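PDB 6SBF: MstE from Scytonema sp. PCC 10023, which probably catalyses, as a monodomain class II terpene cyclase, the protonation-triggered ring closure of isoprenoid chains that builds merosterol scaffolds. Local coordinates for residues Gln83-Glu86 / Leu87-Arg91; Glu128-Gln131 / Gln132-Ala136. The protein carries 1 engineered substitution. One frame throughout, in Å; residues are numbered along the deposited sequence.

Contact 1: Gln83-Glu86 / Leu87-Arg91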
ATOM      1  N   GLN A  83       0.740 -16.909  11.464  1.00 12.84           N
ATOM      2  CA  GLN A  83       1.123 -17.878  10.427  1.00 14.06           C
ATOM      3  C   GLN A  83       1.853 -17.164   9.273  1.00 13.16           C
ATOM      4  O   GLN A  83       2.849 -17.657   8.757  1.00 13.96           O
ATOM      5  CB  GLN A  83      -0.082 -18.653   9.898  1.00 15.66           C
ATOM      6  CG  GLN A  83       0.294 -19.458   8.608  1.00 20.96           C
ATOM      7  CD  GLN A  83      -0.815 -20.345   8.079  1.00 25.42           C
ATOM      8  OE1 GLN A  83      -0.876 -21.530   8.397  1.00 31.12           O
ATOM      9  NE2 GLN A  83      -1.701 -19.769   7.273  1.00 19.41           N
ATOM     10  N   ALA A  84       1.362 -15.994   8.879  1.00 12.49           N
ATOM     11  CA  ALA A  84       2.006 -15.226   7.797  1.00 12.09           C
ATOM     12  C   ALA A  84       3.448 -14.871   8.200  1.00 12.01           C
ATOM     13  O   ALA A  84       4.348 -14.957   7.354  1.00 13.37           O
ATOM     14  CB  ALA A  84       1.205 -13.977   7.499  1.00 13.74           C
ATOM     15  N   TRP A  85       3.653 -14.486   9.463  1.00 12.35           N
ATOM     16  CA  TRP A  85       5.017 -14.162   9.898  1.00 12.44           C
ATOM     17  C   TRP A  85       5.882 -15.418   9.894  1.00 12.40           C
ATOM     18  O   TRP A  85       7.053 -15.354   9.516  1.00 13.67           O
ATOM     19  CB  TRP A  85       4.966 -13.510  11.298  1.00 13.05           C
ATOM     20  CG  TRP A  85       6.283 -13.255  11.916  1.00 13.34           C
ATOM     21  CD1 TRP A  85       6.772 -13.802  13.068  1.00 14.50           C
ATOM     22  CD2 TRP A  85       7.343 -12.411  11.410  1.00 12.98           C
ATOM     23  NE1 TRP A  85       8.034 -13.376  13.285  1.00 16.05           N
ATOM     24  CE2 TRP A  85       8.430 -12.502  12.307  1.00 14.28           C
ATOM     25  CE3 TRP A  85       7.485 -11.580  10.284  1.00 15.07           C
ATOM     26  CZ2 TRP A  85       9.621 -11.816  12.120  1.00 16.08           C
ATOM     27  CZ3 TRP A  85       8.651 -10.901  10.129  1.00 15.81           C
ATOM     28  CH2 TRP A  85       9.716 -11.028  11.000  1.00 16.93           C
ATOM     29  N   GLU A  86       5.331 -16.549  10.309  1.00 13.10           N
ATOM     30  CA  GLU A  86       6.109 -17.800  10.244  1.00 13.84           C
ATOM     31  C   GLU A  86       6.491 -18.127   8.791  1.00 13.42           C
ATOM     32  O   GLU A  86       7.645 -18.554   8.557  1.00 14.34           O
ATOM     33  CB  GLU A  86       5.307 -18.953  10.864  1.00 16.82           C
ATOM     34  CG  GLU A  86       5.179 -18.840  12.367  1.00 18.35           C
ATOM     35  CD  GLU A  86       6.452 -18.819  13.217  1.00 24.14           C
ATOM     36  OE1 GLU A  86       7.424 -19.505  12.853  1.00 27.26           O
ATOM     37  OE2 GLU A  86       6.460 -18.096  14.260  1.00 32.39           O
ATOM     38  N   LEU A  87       5.581 -17.896   7.836  1.00 13.10           N
ATOM     39  CA  LEU A  87       5.925 -18.099   6.399  1.00 12.77           C
ATOM     40  C   LEU A  87       7.070 -17.160   5.981  1.00 13.50           C
ATOM     41  O   LEU A  87       8.009 -17.612   5.310  1.00 14.49           O
ATOM     42  CB  LEU A  87       4.684 -17.869   5.529  1.00 13.06           C
ATOM     43  CG  LEU A  87       3.615 -18.964   5.703  1.00 13.91           C
ATOM     44  CD1 LEU A  87       2.353 -18.592   4.923  1.00 16.40           C
ATOM     45  CD2 LEU A  87       4.105 -20.314   5.244  1.00 17.39           C
ATOM     46  N   LEU A  88       6.981 -15.899   6.380  1.00 13.08           N
ATOM     47  CA  LEU A  88       8.028 -14.940   6.064  1.00 12.73           C
ATOM     48  C   LEU A  88       9.374 -15.354   6.653  1.00 12.84           C
ATOM     49  O   LEU A  88      10.431 -15.219   6.014  1.00 13.49           O
ATOM     50  CB  LEU A  88       7.594 -13.541   6.474  1.00 13.05           C
ATOM     51  CG  LEU A  88       6.542 -12.916   5.568  1.00 14.21           C
ATOM     52  CD1 LEU A  88       5.892 -11.755   6.238  1.00 15.60           C
ATOM     53  CD2 LEU A  88       7.061 -12.539   4.216  1.00 14.47           C
ATOM     54  N   LYS A  89       9.377 -15.851   7.894  1.00 13.80           N
ATOM     55  CA  LYS A  89      10.660 -16.281   8.508  1.00 14.89           C
ATOM     56  C   LYS A  89      11.312 -17.435   7.754  1.00 14.17           C
ATOM     57  O   LYS A  89      12.550 -17.498   7.756  1.00 15.77           O
ATOM     58  CB  LYS A  89      10.444 -16.644   9.972  1.00 15.22           C
ATOM     59  CG  LYS A  89      10.287 -15.418  10.865  1.00 16.53           C
ATOM     60  CD  LYS A  89      10.308 -15.748  12.328  1.00 20.54           C
ATOM     61  CE  LYS A  89       9.162 -16.637  12.736  1.00 21.16           C
ATOM     62  NZ  LYS A  89       9.250 -16.916  14.167  1.00 25.63           N
ATOM     63  N   ILE A  90      10.494 -18.297   7.135  1.00 13.95           N
ATOM     64  CA  ILE A  90      11.059 -19.422   6.365  1.00 15.36           C
ATOM     65  C   ILE A  90      11.686 -18.929   5.061  1.00 15.35           C
ATOM     66  O   ILE A  90      12.544 -19.616   4.525  1.00 16.34           O
ATOM     67  CB  ILE A  90       9.984 -20.510   6.170  1.00 17.22           C
ATOM     68  CG1 ILE A  90       9.714 -21.165   7.522  1.00 20.10           C
ATOM     69  CG2 ILE A  90      10.337 -21.503   5.130  1.00 22.51           C
ATOM     70  CD1 ILE A  90       8.380 -21.905   7.586  1.00 24.86           C
ATOM     71  N   ARG A  91      11.317 -17.734   4.562  1.00 14.91           N
ATOM     72  CA  ARG A  91      11.941 -17.083   3.374  1.00 13.72           C
ATOM     73  C   ARG A  91      13.216 -16.379   3.839  1.00 14.53           C
ATOM     74  O   ARG A  91      13.268 -15.120   3.896  1.00 15.30           O
ATOM     75  CB  ARG A  91      10.946 -16.170   2.671  1.00 14.08           C
ATOM     76  CG  ARG A  91       9.772 -16.865   2.017  1.00 13.64           C
ATOM     77  CD  ARG A  91      10.177 -17.652   0.770  1.00 14.01           C
ATOM     78  NE  ARG A  91       9.057 -18.333   0.176  1.00 12.97           N
ATOM     79  CZ  ARG A  91       8.221 -17.783  -0.705  1.00 13.54           C
ATOM     80  NH1 ARG A  91       8.424 -16.577  -1.232  1.00 13.70           N
ATOM     81  NH2 ARG A  91       7.178 -18.476  -1.110  1.00 13.68           N
TER
HETATM   82  O   HOH W   1       9.611 -14.321  15.622  1.00 23.53           O

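Contact 2: Glu128-Gln131 / Gln132-Ala136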
ATOM      1  N   GLU A 128      15.454 -11.590  15.894  1.00 15.63           N
ATOM      2  CA  GLU A 128      16.730 -11.589  15.157  1.00 15.90           C
ATOM      3  C   GLU A 128      16.423 -11.208  13.696  1.00 16.49           C
ATOM      4  O   GLU A 128      17.164 -10.407  13.105  1.00 15.84           O
ATOM      5  CB  GLU A 128      17.486 -12.934  15.269  1.00 19.54           C
ATOM      6  CG  GLU A 128      18.149 -13.157  16.614  1.00 32.95           C
ATOM      7  CD  GLU A 128      19.302 -14.159  16.633  1.00 55.83           C
ATOM      8  OE1 GLU A 128      19.752 -14.563  15.547  1.00 67.94           O
ATOM      9  OE2 GLU A 128      19.765 -14.516  17.750  1.00 72.36           O
ATOM     10  N   ARG A 129      15.470 -11.881  13.062  1.00 16.29           N
ATOM     11  CA  ARG A 129      15.224 -11.621  11.629  1.00 15.26           C
ATOM     12  C   ARG A 129      14.796 -10.169  11.396  1.00 14.69           C
ATOM     13  O   ARG A 129      15.238  -9.526  10.431  1.00 15.18           O
ATOM     14  CB  ARG A 129      14.211 -12.599  11.062  1.00 15.11           C
ATOM     15  CG  ARG A 129      13.866 -12.327   9.591  1.00 16.03           C
ATOM     16  CD  ARG A 129      15.079 -12.500   8.685  1.00 15.99           C
ATOM     17  NE  ARG A 129      14.776 -12.145   7.287  1.00 16.09           N
ATOM     18  CZ  ARG A 129      14.144 -12.929   6.415  1.00 15.19           C
ATOM     19  NH1 ARG A 129      13.675 -14.097   6.813  1.00 15.77           N
ATOM     20  NH2 ARG A 129      13.905 -12.516   5.193  1.00 15.36           N
ATOM     21  N   ALA A 130      13.905  -9.661  12.226  1.00 14.24           N
ATOM     22  CA  ALA A 130      13.446  -8.261  12.052  1.00 15.61           C
ATOM     23  C   ALA A 130      14.633  -7.318  12.208  1.00 14.32           C
ATOM     24  O   ALA A 130      14.711  -6.330  11.442  1.00 14.62           O
ATOM     25  CB  ALA A 130      12.366  -7.908  13.043  1.00 16.38           C
ATOM     26  N   GLN A 131      15.546  -7.571  13.135  1.00 13.65           N
ATOM     27  CA  GLN A 131      16.729  -6.701  13.309  1.00 13.08           C
ATOM     28  C   GLN A 131      17.554  -6.724  12.020  1.00 13.62           C
ATOM     29  O   GLN A 131      18.096  -5.684  11.577  1.00 15.02           O
ATOM     30  CB  GLN A 131      17.580  -7.194  14.491  1.00 14.86           C
ATOM     31  CG  GLN A 131      18.815  -6.359  14.783  1.00 23.14           C
ATOM     32  CD  GLN A 131      19.493  -6.754  16.078  1.00 38.09           C
ATOM     33  OE1 GLN A 131      18.802  -6.985  17.060  1.00 41.58           O
ATOM     34  NE2 GLN A 131      20.818  -6.787  16.064  1.00 52.72           N
ATOM     35  N   GLN A 132      17.766  -7.920  11.473  1.00 14.25           N
ATOM     36  CA  GLN A 132      18.580  -8.065  10.254  1.00 14.14           C
ATOM     37  C   GLN A 132      17.904  -7.337   9.070  1.00 12.82           C
ATOM     38  O   GLN A 132      18.613  -6.611   8.324  1.00 14.15           O
ATOM     39  CB  GLN A 132      18.728  -9.549   9.909  1.00 14.88           C
ATOM     40  CG  GLN A 132      19.686  -9.796   8.745  1.00 15.46           C
ATOM     41  CD  GLN A 132      19.657 -11.206   8.185  1.00 16.15           C
ATOM     42  OE1 GLN A 132      18.761 -11.959   8.529  1.00 18.90           O
ATOM     43  NE2 GLN A 132      20.577 -11.503   7.265  1.00 18.71           N
ATOM     44  N   ALA A 133      16.614  -7.474   8.934  1.00 13.48           N
ATOM     45  CA  ALA A 133      15.868  -6.848   7.845  1.00 13.97           C
ATOM     46  C   ALA A 133      15.899  -5.323   8.010  1.00 13.38           C
ATOM     47  O   ALA A 133      16.035  -4.603   7.005  1.00 14.82           O
ATOM     48  CB  ALA A 133      14.485  -7.434   7.758  1.00 16.37           C
ATOM     49  N   ARG A 134      15.735  -4.826   9.239  1.00 15.10           N
ATOM     50  CA  ARG A 134      15.781  -3.361   9.453  1.00 15.58           C
ATOM     51  C   ARG A 134      17.150  -2.831   9.079  1.00 15.09           C
ATOM     52  O   ARG A 134      17.242  -1.702   8.511  1.00 15.36           O
ATOM     53  CB  ARG A 134      15.505  -2.975  10.904  1.00 24.19           C
ATOM     54  CG  ARG A 134      14.142  -2.440  11.190  1.00 29.17           C
ATOM     55  CD  ARG A 134      13.976  -1.811  12.548  1.00 23.29           C
ATOM     56  NE  ARG A 134      14.453  -2.546  13.642  1.00 25.19           N
ATOM     57  CZ  ARG A 134      13.817  -3.578  14.166  1.00 21.58           C
ATOM     58  NH1 ARG A 134      14.464  -4.165  15.119  1.00 24.30           N
ATOM     59  NH2 ARG A 134      12.548  -3.897  13.858  1.00 21.51           N
ATOM     60  N   ALA A 135      18.194  -3.549   9.444  1.00 14.07           N
ATOM     61  CA  ALA A 135      19.569  -3.157   9.066  1.00 15.71           C
ATOM     62  C   ALA A 135      19.701  -3.079   7.536  1.00 14.12           C
ATOM     63  O   ALA A 135      20.242  -2.100   7.028  1.00 15.90           O
ATOM     64  CB  ALA A 135      20.543  -4.116   9.701  1.00 14.85           C
ATOM     65  N   ALA A 136      19.145  -4.057   6.842  1.00 13.51           N
ATOM     66  CA  ALA A 136      19.195  -4.099   5.394  1.00 15.01           C
ATOM     67  C   ALA A 136      18.456  -2.885   4.837  1.00 15.25           C
ATOM     68  O   ALA A 136      18.910  -2.331   3.816  1.00 16.06           O
ATOM     69  CB  ALA A 136      18.612  -5.372   4.857  1.00 17.41           C
TER

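Contact 1: Gln83-Glu86 / Leu87-Arg91
K89 lays its aliphatic chain across the indole of W85, one turn earlier in the same helix, and then sets its ammonium beside the carboxylate of E86. The two long side chains of W85 and K89 cross at about a right angle. CG of K89 sits over one face of the ring, 4.0 Å from the centroid of the five-membered ring of W85 in a CH-pi contact, and CD of K89 follows at 3.4 Å from W85 NE1. With CG anti to the backbone N (chi1 174°), W85 throws its indole to the flank where this chain runs.

On the solvent side the packing gives way to charge and water. The chain of K89 bends at chi3 (-63°), which brings NZ to 3.0 Å from OE2 of E86 in a salt bridge; the ammonium comes from above the carboxylate plane. E86 is bent too, at chi2, and the two side chains run side by side, pointing the same way. A water lies in the indole plane at its edge and accepts from both sides, 3.0 Å from W85 NE1 and 3.0 Å from K89 NZ, so the buried ring and the charged pair share one bridge.

The inner side is tight. A84 and L88 pack on L118 of helix 109-121, L87 on W44, and W85 reaches A119 of that same helix. Backbone bonds run without a break from L87 N to Q83 O at 2.9 Å through to I90 N, which lies 3.2 Å from E86 O. This is the pattern of an amphipathic helix, here the end of helix 75-90 in the alpha6-alpha6 barrel fold of this class II terpene cyclase: apolar side chains turned to the neighbouring helices and loops, an i to i+3 salt bridge along the outer edge.

Contact 2: Glu128-Gln131 / Gln132-Ala136
R134 doubles back along helix 128-138 so that its guanidinium lies over the backbone of A130 and Q131, one turn earlier. At the start of the side chain, CB of R134 rests 3.5 Å from A130 O, and CG of R134 stays near the same oxygen at 3.9 Å. An extended chi2 carries the chain outward before the bend at chi3 (-48°) folds the head back. A130 O then lies over the centre of one R134 guanidinium face, 4.0 Å from CZ of R134; separately, the same oxygen accepts R134 N at 2.9 Å. At the tip, NH1 of R134 passes 3.9 Å from Q131 CA, while NH2 of R134 comes 4.1 Å from A130 CB and gives its hydrogen bond to S125 O, with E188 only a long, weak ion partner. With R134 cut back to alanine, S125 O would probably lose this donor and the backbone of A130 and Q131 its cover on that side.

These residues form the opening turns of helix 128-138, in a protein built as an alpha6-alpha6 barrel, and the S127 side-chain hydroxyl takes the N-H of A130 at its start. A130 and A133 turn their small methyls to helix 109-121, touching L116 and T112.

R129 and Q132 meet on another flank. CG of R129 stands anti to the backbone N (chi1 177°) and the chain bends at chi2, bringing CD of R129 to 3.7 Å from OE1 of Q132. The guanidinium and amide planes are 64° apart, and the contact is loose packing; the polar end of R129 is spent instead on G97 O and R91 O, with W99 as a cation-pi partner. Further on, A135 N donates to Q131 O at 3.0 Å.

Both contacts are turns within single helices, and both are partly buried, with one side toward solvent. Each packs on helix 109-121, contact 1 through A84, W85 and L88, contact 2 through A130, A133 and R134, so this helix is common to the two. Contact 1 presents bulky leucines and an indole inward and pairs E86 with K89, while R91 turns to E59 and D58; contact 2 presents mostly alanine methyls and sends its arginines to carbonyls elsewhere. Their centres lie about 14 Å apart, joined by a probable hydrogen bond of 3.0 Å from R129 NH2 to R91 O, where the first helix has given way to a loop.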